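7,8-dihydro-6-hydroxymethylpterin pyrophosphokinase-dihydropteroate synthase (PDB 6JWS) probably catalyses two successive steps of folate biosynthesis, activating hydroxymethyldihydropterin with ATP and then joining it to 4-aminobenzoate to form dihydropteroate. Local coordinates at residues 487-490 with 491-495; 583-586 with 587-590; 662-665 with 666-670. The protein carries 1 engineered substitution. All blocks are in the same frame, centred on the assembly; numbering follows the deposited sequence.

In the fold
All three contacts lie on helices of the TIM barrel of the synthase part, and each joins residues about one helical turn apart. Interaction 1 is on helix 486-494, interaction 2 on helix 584-592 and interaction 3 on helix 657-680. They follow one another along the chain in that order. The centres of interactions 2 and 3 are about 18 Å apart, and both contacts touch the second subunit. Interaction 1 is remote, its centre about 35 Å from that of interaction 2 and 36 Å from that of interaction 3. It packs within its own chain. Interactions 2 and 3 lie near both the bound pteroate and the second subunit.

Interaction 1: residues 487-490 with 491-495; sequences NVFK and ECVDN
The first torsions of Phe489 and Val493 bring the ring of one and a methyl of the other together along the helix. In Phe489, CG lies opposite the backbone N (chi1 -168°). In Val493, CG1 lies opposite the carbonyl carbon (chi1 -64°), which sets this methyl over the ring. CG1 of Val493 sits 3.9 Å from the centroid of the Phe489 ring and 26° off its normal. This is a CH-pi contact over one face, displaced toward the rim. The nearest ring atom is CZ of Phe489, 3.5 Å from CG1 of Val493.

Lys490 and Asp494 form the second pair, one turn apart. The lysine chain runs out extended and then bends at its last torsion. The bend brings NZ of Lys490 to OD2 of Asp494 at 3.1 Å. The carboxylate oxygen receives it on its syn lone pair, so the salt bridge lies on the side of OD1. It lies on the more exposed side of the helix.

The backbone forms the regular i to i+4 ladder. The bond from Asp494 N to Lys490 O is 2.9 Å. At the end of the helix, ND2 of Asn495 reaches back to O of Glu491 at 3.0 Å. The bond is nearly straight, lies in the amide plane and meets a carbonyl lone pair. It gives this carbonyl a side-chain partner where the helical path is lost.

The carboxylate of Glu491 points to helix 448-464, where OE2 forms a salt bridge with Arg449. Val488, Phe489 and Cys492 pack on Ile481 of strand 478-482. The arrangement is that of an amphipathic outer helix in a beta-alpha-beta unit of a TIM barrel, here strand 478-482, helix 486-494 and strand 500-503.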
loop_
_atom_site.group_PDB
_atom_site.type_symbol
_atom_site.label_atom_id
_atom_site.label_comp_id
_atom_site.label_asym_id
_atom_site.label_seq_id
_atom_site.Cartn_x
_atom_site.Cartn_y
_atom_site.Cartn_z
ATOM N N ASN B 487 17.647 13.003 -36.096
ATOM C CA ASN B 487 16.930 13.632 -37.202
ATOM C C ASN B 487 15.427 13.661 -36.937
ATOM O O ASN B 487 14.773 14.670 -37.196
ATOM C CB ASN B 487 17.288 13.025 -38.563
ATOM C CG ASN B 487 18.610 13.571 -39.068
ATOM O OD1 ASN B 487 19.011 14.669 -38.698
ATOM N ND2 ASN B 487 19.321 12.813 -39.883
ATOM N N VAL B 488 14.893 12.564 -36.393
ATOM C CA VAL B 488 13.477 12.487 -36.077
ATOM C C VAL B 488 13.156 13.526 -35.007
ATOM O O VAL B 488 12.274 14.365 -35.198
ATOM C CB VAL B 488 13.067 11.054 -35.670
ATOM C CG1 VAL B 488 11.696 11.010 -34.996
ATOM C CG2 VAL B 488 13.109 10.104 -36.868
ATOM N N PHE B 489 13.921 13.516 -33.905
ATOM C CA PHE B 489 13.645 14.454 -32.833
ATOM C C PHE B 489 13.735 15.896 -33.327
ATOM O O PHE B 489 12.909 16.713 -32.930
ATOM C CB PHE B 489 14.522 14.242 -31.589
ATOM C CG PHE B 489 14.036 15.031 -30.381
ATOM C CD1 PHE B 489 12.799 14.772 -29.809
ATOM C CD2 PHE B 489 14.811 16.034 -29.813
ATOM C CE1 PHE B 489 12.348 15.493 -28.709
ATOM C CE2 PHE B 489 14.376 16.724 -28.689
ATOM C CZ PHE B 489 13.136 16.472 -28.151
ATOM N N LYS B 490 14.747 16.208 -34.159
ATOM C CA LYS B 490 14.936 17.562 -34.671
ATOM C C LYS B 490 13.711 18.049 -35.459
ATOM O O LYS B 490 13.222 19.148 -35.241
ATOM C CB LYS B 490 16.228 17.671 -35.495
ATOM C CG LYS B 490 16.518 19.066 -36.035
ATOM C CD LYS B 490 17.872 19.193 -36.733
ATOM C CE LYS B 490 17.960 20.390 -37.662
ATOM N NZ LYS B 490 17.462 21.633 -37.025
ATOM N N GLU B 491 13.187 17.220 -36.353
ATOM C CA GLU B 491 12.052 17.641 -37.163
ATOM C C GLU B 491 10.835 17.858 -36.261
ATOM O O GLU B 491 10.019 18.730 -36.537
ATOM C CB GLU B 491 11.757 16.620 -38.268
ATOM C CG GLU B 491 10.731 17.111 -39.282
ATOM C CD GLU B 491 10.276 16.115 -40.340
ATOM O OE1 GLU B 491 10.777 14.975 -40.360
ATOM O OE2 GLU B 491 9.392 16.472 -41.131
ATOM N N CYS B 492 10.734 17.086 -35.172
ATOM C CA CYS B 492 9.599 17.216 -34.270
ATOM C C CYS B 492 9.677 18.518 -33.488
ATOM O O CYS B 492 8.679 19.220 -33.398
ATOM C CB CYS B 492 9.483 16.038 -33.318
ATOM S SG CYS B 492 9.019 14.509 -34.163
ATOM N N VAL B 493 10.858 18.860 -32.950
ATOM C CA VAL B 493 10.919 20.091 -32.169
ATOM C C VAL B 493 10.840 21.320 -33.079
ATOM O O VAL B 493 10.224 22.314 -32.700
ATOM C CB VAL B 493 12.033 20.148 -31.092
ATOM C CG1 VAL B 493 11.819 19.093 -30.011
ATOM C CG2 VAL B 493 13.443 20.043 -31.649
ATOM N N ASP B 494 11.442 21.250 -34.278
ATOM C CA ASP B 494 11.408 22.368 -35.217
ATOM C C ASP B 494 9.962 22.751 -35.530
ATOM O O ASP B 494 9.660 23.923 -35.667
ATOM C CB ASP B 494 12.180 22.088 -36.516
ATOM C CG ASP B 494 13.698 22.132 -36.391
ATOM O OD1 ASP B 494 14.197 22.620 -35.352
ATOM O OD2 ASP B 494 14.379 21.683 -37.351
ATOM N N ASN B 495 9.074 21.755 -35.587
ATOM C CA ASN B 495 7.693 21.937 -35.998
ATOM C C ASN B 495 6.751 21.954 -34.793
ATOM O O ASN B 495 5.540 21.940 -34.971
ATOM C CB ASN B 495 7.319 20.875 -37.038
ATOM C CG ASN B 495 7.952 21.158 -38.390
ATOM O OD1 ASN B 495 7.399 21.935 -39.167
ATOM N ND2 ASN B 495 9.113 20.576 -38.674
#

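Interaction 2: residues 583-586 with 587-590; sequences KHDQ and SIKL. With ACT (acetate ion), chain N.
Lys583 and Ser587 join at the first turn of helix 584-592, an outer helix of the TIM barrel. Lys583 is the N-cap. The side chain of Gln586, three residues on, turns back to it: OE1 of Gln586 accepts the N-H of Lys583 at 2.8 Å, in the carbonyl plane and on a lone pair. NE2 of Gln586 donates to Thr542 O and also to O of an acetate, probably from the crystallisation liquor, at 3.1 Å.

The tight side holds Ser587 and Leu590, both buried. Ser587 N bonds to Lys583 O at 2.9 Å, and Leu590 N to Gln586 O at 2.9 Å. Leu590 packs on Leu547 and Ile551 of helix 547-564. OG of Ser587 is held by the backbone N of Gly579.

The solvent side is looser. Lys583 and Lys589 are exposed there. Asp585 is exposed too, but its OD1 bonds to His614. Lys702 of the second subunit covers part of this surface, packing on Asp585 and on buried Ile588.

His584 lies near the bound pteroate, and its ring meets that of His614. A water in the plane of the His584 ring bridges its ND1, at 2.9 Å, to OG of Ser587, at 2.8 Å.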
loop_
_atom_site.group_PDB
_atom_site.type_symbol
_atom_site.label_atom_id
_atom_site.label_comp_id
_atom_site.label_asym_id
_atom_site.label_seq_id
_atom_site.Cartn_x
_atom_site.Cartn_y
_atom_site.Cartn_z
ATOM N N LYS B 583 16.057 -10.483 -16.635
ATOM C CA LYS B 583 15.206 -11.644 -16.398
ATOM C C LYS B 583 13.971 -11.181 -15.619
ATOM O O LYS B 583 13.985 -10.117 -14.986
ATOM C CB LYS B 583 15.968 -12.749 -15.657
ATOM C CG LYS B 583 17.179 -13.337 -16.393
ATOM C CD LYS B 583 16.801 -14.414 -17.399
ATOM C CE LYS B 583 17.967 -15.049 -18.133
ATOM N NZ LYS B 583 18.094 -14.555 -19.530
ATOM N N HIS B 584 12.910 -11.993 -15.683
ATOM C CA HIS B 584 11.640 -11.698 -15.038
ATOM C C HIS B 584 11.826 -11.415 -13.551
ATOM O O HIS B 584 11.316 -10.413 -13.064
ATOM C CB HIS B 584 10.592 -12.773 -15.377
ATOM C CG HIS B 584 10.384 -12.894 -16.851
ATOM N ND1 HIS B 584 10.571 -11.813 -17.713
ATOM C CD2 HIS B 584 10.035 -13.943 -17.626
ATOM C CE1 HIS B 584 10.331 -12.195 -18.959
ATOM N NE2 HIS B 584 10.004 -13.503 -18.929
ATOM N N ASP B 585 12.619 -12.252 -12.860
ATOM C CA ASP B 585 12.944 -12.045 -11.450
ATOM C C ASP B 585 13.689 -10.728 -11.217
ATOM O O ASP B 585 13.574 -10.154 -10.134
ATOM C CB ASP B 585 13.652 -13.254 -10.819
ATOM C CG ASP B 585 12.735 -14.462 -10.619
ATOM O OD1 ASP B 585 11.505 -14.263 -10.367
ATOM O OD2 ASP B 585 13.242 -15.610 -10.725
ATOM N N GLN B 586 14.437 -10.252 -12.227
ATOM C CA GLN B 586 15.205 -9.019 -12.102
ATOM C C GLN B 586 14.281 -7.827 -12.273
ATOM O O GLN B 586 14.418 -6.842 -11.560
ATOM C CB GLN B 586 16.391 -8.963 -13.077
ATOM C CG GLN B 586 17.466 -9.993 -12.761
ATOM C CD GLN B 586 18.549 -10.078 -13.812
ATOM O OE1 GLN B 586 18.260 -10.130 -15.013
ATOM N NE2 GLN B 586 19.808 -10.136 -13.372
ATOM N N SER B 587 13.350 -7.932 -13.227
ATOM C CA SER B 587 12.317 -6.923 -13.394
ATOM C C SER B 587 11.564 -6.746 -12.073
ATOM O O SER B 587 11.402 -5.624 -11.600
ATOM C CB SER B 587 11.373 -7.279 -14.535
ATOM O OG SER B 587 12.005 -7.070 -15.785
ATOM N N ILE B 588 11.200 -7.862 -11.430
ATOM C CA ILE B 588 10.492 -7.810 -10.154
ATOM C C ILE B 588 11.371 -7.156 -9.095
ATOM O O ILE B 588 10.915 -6.323 -8.306
ATOM C CB ILE B 588 9.992 -9.211 -9.731
ATOM C CG1 ILE B 588 8.792 -9.629 -10.582
ATOM C CG2 ILE B 588 9.624 -9.219 -8.261
ATOM C CD1 ILE B 588 8.730 -11.132 -10.899
ATOM N N LYS B 589 12.655 -7.531 -9.101
ATOM C CA LYS B 589 13.554 -7.027 -8.084
ATOM C C LYS B 589 13.709 -5.517 -8.210
ATOM O O LYS B 589 13.754 -4.828 -7.198
ATOM C CB LYS B 589 14.930 -7.693 -8.135
ATOM C CG LYS B 589 15.854 -7.278 -6.983
ATOM C CD LYS B 589 16.760 -8.404 -6.569
ATOM C CE LYS B 589 17.981 -7.928 -5.810
ATOM N NZ LYS B 589 17.616 -7.431 -4.461
ATOM N N LEU B 590 13.781 -5.014 -9.449
ATOM C CA LEU B 590 13.864 -3.577 -9.636
ATOM C C LEU B 590 12.636 -2.891 -9.029
ATOM O O LEU B 590 12.784 -1.843 -8.416
ATOM C CB LEU B 590 14.014 -3.259 -11.134
ATOM C CG LEU B 590 15.393 -3.578 -11.718
ATOM C CD1 LEU B 590 15.353 -3.565 -13.229
ATOM C CD2 LEU B 590 16.464 -2.620 -11.194
HETATM C C ACT N . 20.170 -10.662 -10.043
HETATM O O ACT N . 21.026 -9.900 -10.514
HETATM O OXT ACT N . 19.450 -10.371 -9.067
HETATM C CH3 ACT N . 19.986 -12.058 -10.696
HETATM O O HOH W 1 11.803 -9.229 -17.622
#

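Interaction 3: residues 662-665 with 666-670; sequences LYQK and NICGG
The ring of Tyr663 stacks on Phe649, and Ile667, one turn further along the helix, packs on the same phenylalanine. The OH of Tyr663 makes a weak hydrogen bond with NH2 of Arg655. A second flat group is the amide of Gln664. Its OE1 accepts from Met648 N. Its NE2 donates to Asn646 O and to OE2 of Glu692 of the second subunit. Three bonds therefore fix the rotation of this buried amide.

CG of Gln664 lies 4.4 Å from SG of Cys668. In Cys668, SG stands opposite the carbonyl carbon (chi1 -62°), and this brings the sulfur to 3.3 Å from O of Gln664. The same oxygen accepts the N-H of Cys668 at 2.9 Å. CG1 of Ile667 rests 3.5 Å from O of Tyr663, while Ile667 N bonds to that oxygen at 2.9 Å. Gly669 N continues the ladder to Lys665 O.

Lys665 packs on Ser695, and Cys668 on Glu692, both of the second subunit. Ile667 touches Asp689, and Cys668 touches Met648. Asp689 and Met648 bind magnesium in a structure of this protein. A bound magnesium ion lies about 5 Å from the side chain of Ile667. This is a helix of the TIM barrel of dihydropteroate synthase, close to a magnesium ion and in contact with the second subunit.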
loop_
_atom_site.group_PDB
_atom_site.type_symbol
_atom_site.label_atom_id
_atom_site.label_comp_id
_atom_site.label_asym_id
_atom_site.label_seq_id
_atom_site.Cartn_x
_atom_site.Cartn_y
_atom_site.Cartn_z
ATOM N N LEU B 662 -5.084 -15.260 -21.099
ATOM C CA LEU B 662 -3.720 -14.884 -20.760
ATOM C C LEU B 662 -3.536 -13.372 -20.901
ATOM O O LEU B 662 -2.879 -12.750 -20.063
ATOM C CB LEU B 662 -2.764 -15.639 -21.689
ATOM C CG LEU B 662 -1.964 -16.823 -21.129
ATOM C CD1 LEU B 662 -2.446 -17.329 -19.774
ATOM C CD2 LEU B 662 -1.871 -17.951 -22.154
ATOM N N TYR B 663 -4.113 -12.792 -21.965
ATOM C CA TYR B 663 -4.047 -11.353 -22.179
ATOM C C TYR B 663 -4.767 -10.614 -21.046
ATOM O O TYR B 663 -4.260 -9.615 -20.532
ATOM C CB TYR B 663 -4.581 -10.964 -23.564
ATOM C CG TYR B 663 -3.579 -11.145 -24.678
ATOM C CD1 TYR B 663 -2.650 -10.157 -24.979
ATOM C CD2 TYR B 663 -3.536 -12.320 -25.417
ATOM C CE1 TYR B 663 -1.715 -10.328 -25.991
ATOM C CE2 TYR B 663 -2.607 -12.508 -26.429
ATOM C CZ TYR B 663 -1.692 -11.508 -26.719
ATOM O OH TYR B 663 -0.778 -11.695 -27.720
ATOM N N GLN B 664 -5.954 -11.118 -20.680
ATOM C CA GLN B 664 -6.736 -10.580 -19.582
ATOM C C GLN B 664 -5.885 -10.572 -18.313
ATOM O O GLN B 664 -5.789 -9.546 -17.648
ATOM C CB GLN B 664 -8.045 -11.366 -19.429
ATOM C CG GLN B 664 -9.033 -10.748 -18.443
ATOM C CD GLN B 664 -9.806 -9.582 -19.012
ATOM O OE1 GLN B 664 -9.446 -9.013 -20.037
ATOM N NE2 GLN B 664 -10.901 -9.227 -18.358
ATOM N N LYS B 665 -5.237 -11.699 -18.005
ATOM C CA LYS B 665 -4.434 -11.800 -16.799
ATOM C C LYS B 665 -3.290 -10.788 -16.850
ATOM O O LYS B 665 -2.956 -10.156 -15.844
ATOM C CB LYS B 665 -3.850 -13.205 -16.619
ATOM C CG LYS B 665 -4.858 -14.316 -16.365
ATOM C CD LYS B 665 -4.208 -15.591 -15.874
ATOM C CE LYS B 665 -4.911 -16.840 -16.354
ATOM N NZ LYS B 665 -4.359 -18.063 -15.715
ATOM N N ASN B 666 -2.691 -10.646 -18.032
ATOM C CA ASN B 666 -1.553 -9.760 -18.200
ATOM C C ASN B 666 -1.961 -8.309 -17.948
ATOM O O ASN B 666 -1.245 -7.589 -17.253
ATOM C CB ASN B 666 -0.865 -9.914 -19.567
ATOM C CG ASN B 666 0.489 -9.238 -19.584
ATOM O OD1 ASN B 666 1.490 -9.845 -19.956
ATOM N ND2 ASN B 666 0.545 -7.988 -19.147
ATOM N N ILE B 667 -3.088 -7.874 -18.522
ATOM C CA ILE B 667 -3.532 -6.501 -18.312
ATOM C C ILE B 667 -3.955 -6.260 -16.853
ATOM O O ILE B 667 -3.626 -5.214 -16.296
ATOM C CB ILE B 667 -4.629 -6.131 -19.315
ATOM C CG1 ILE B 667 -4.072 -6.153 -20.740
ATOM C CG2 ILE B 667 -5.278 -4.803 -18.968
ATOM C CD1 ILE B 667 -5.153 -6.289 -21.793
ATOM N N CYS B 668 -4.636 -7.241 -16.230
ATOM C CA CYS B 668 -4.985 -7.141 -14.818
ATOM C C CYS B 668 -3.738 -7.204 -13.936
ATOM O O CYS B 668 -3.634 -6.451 -12.974
ATOM C CB CYS B 668 -6.009 -8.191 -14.414
ATOM S SG CYS B 668 -7.547 -7.942 -15.328
ATOM N N GLY B 669 -2.771 -8.059 -14.295
ATOM C CA GLY B 669 -1.501 -8.072 -13.584
ATOM C C GLY B 669 -0.851 -6.687 -13.582
ATOM O O GLY B 669 -0.317 -6.241 -12.568
ATOM N N GLY B 670 -0.924 -5.970 -14.704
ATOM C CA GLY B 670 -0.331 -4.643 -14.737
ATOM C C GLY B 670 -1.105 -3.624 -13.902
ATOM O O GLY B 670 -0.506 -2.692 -13.368
#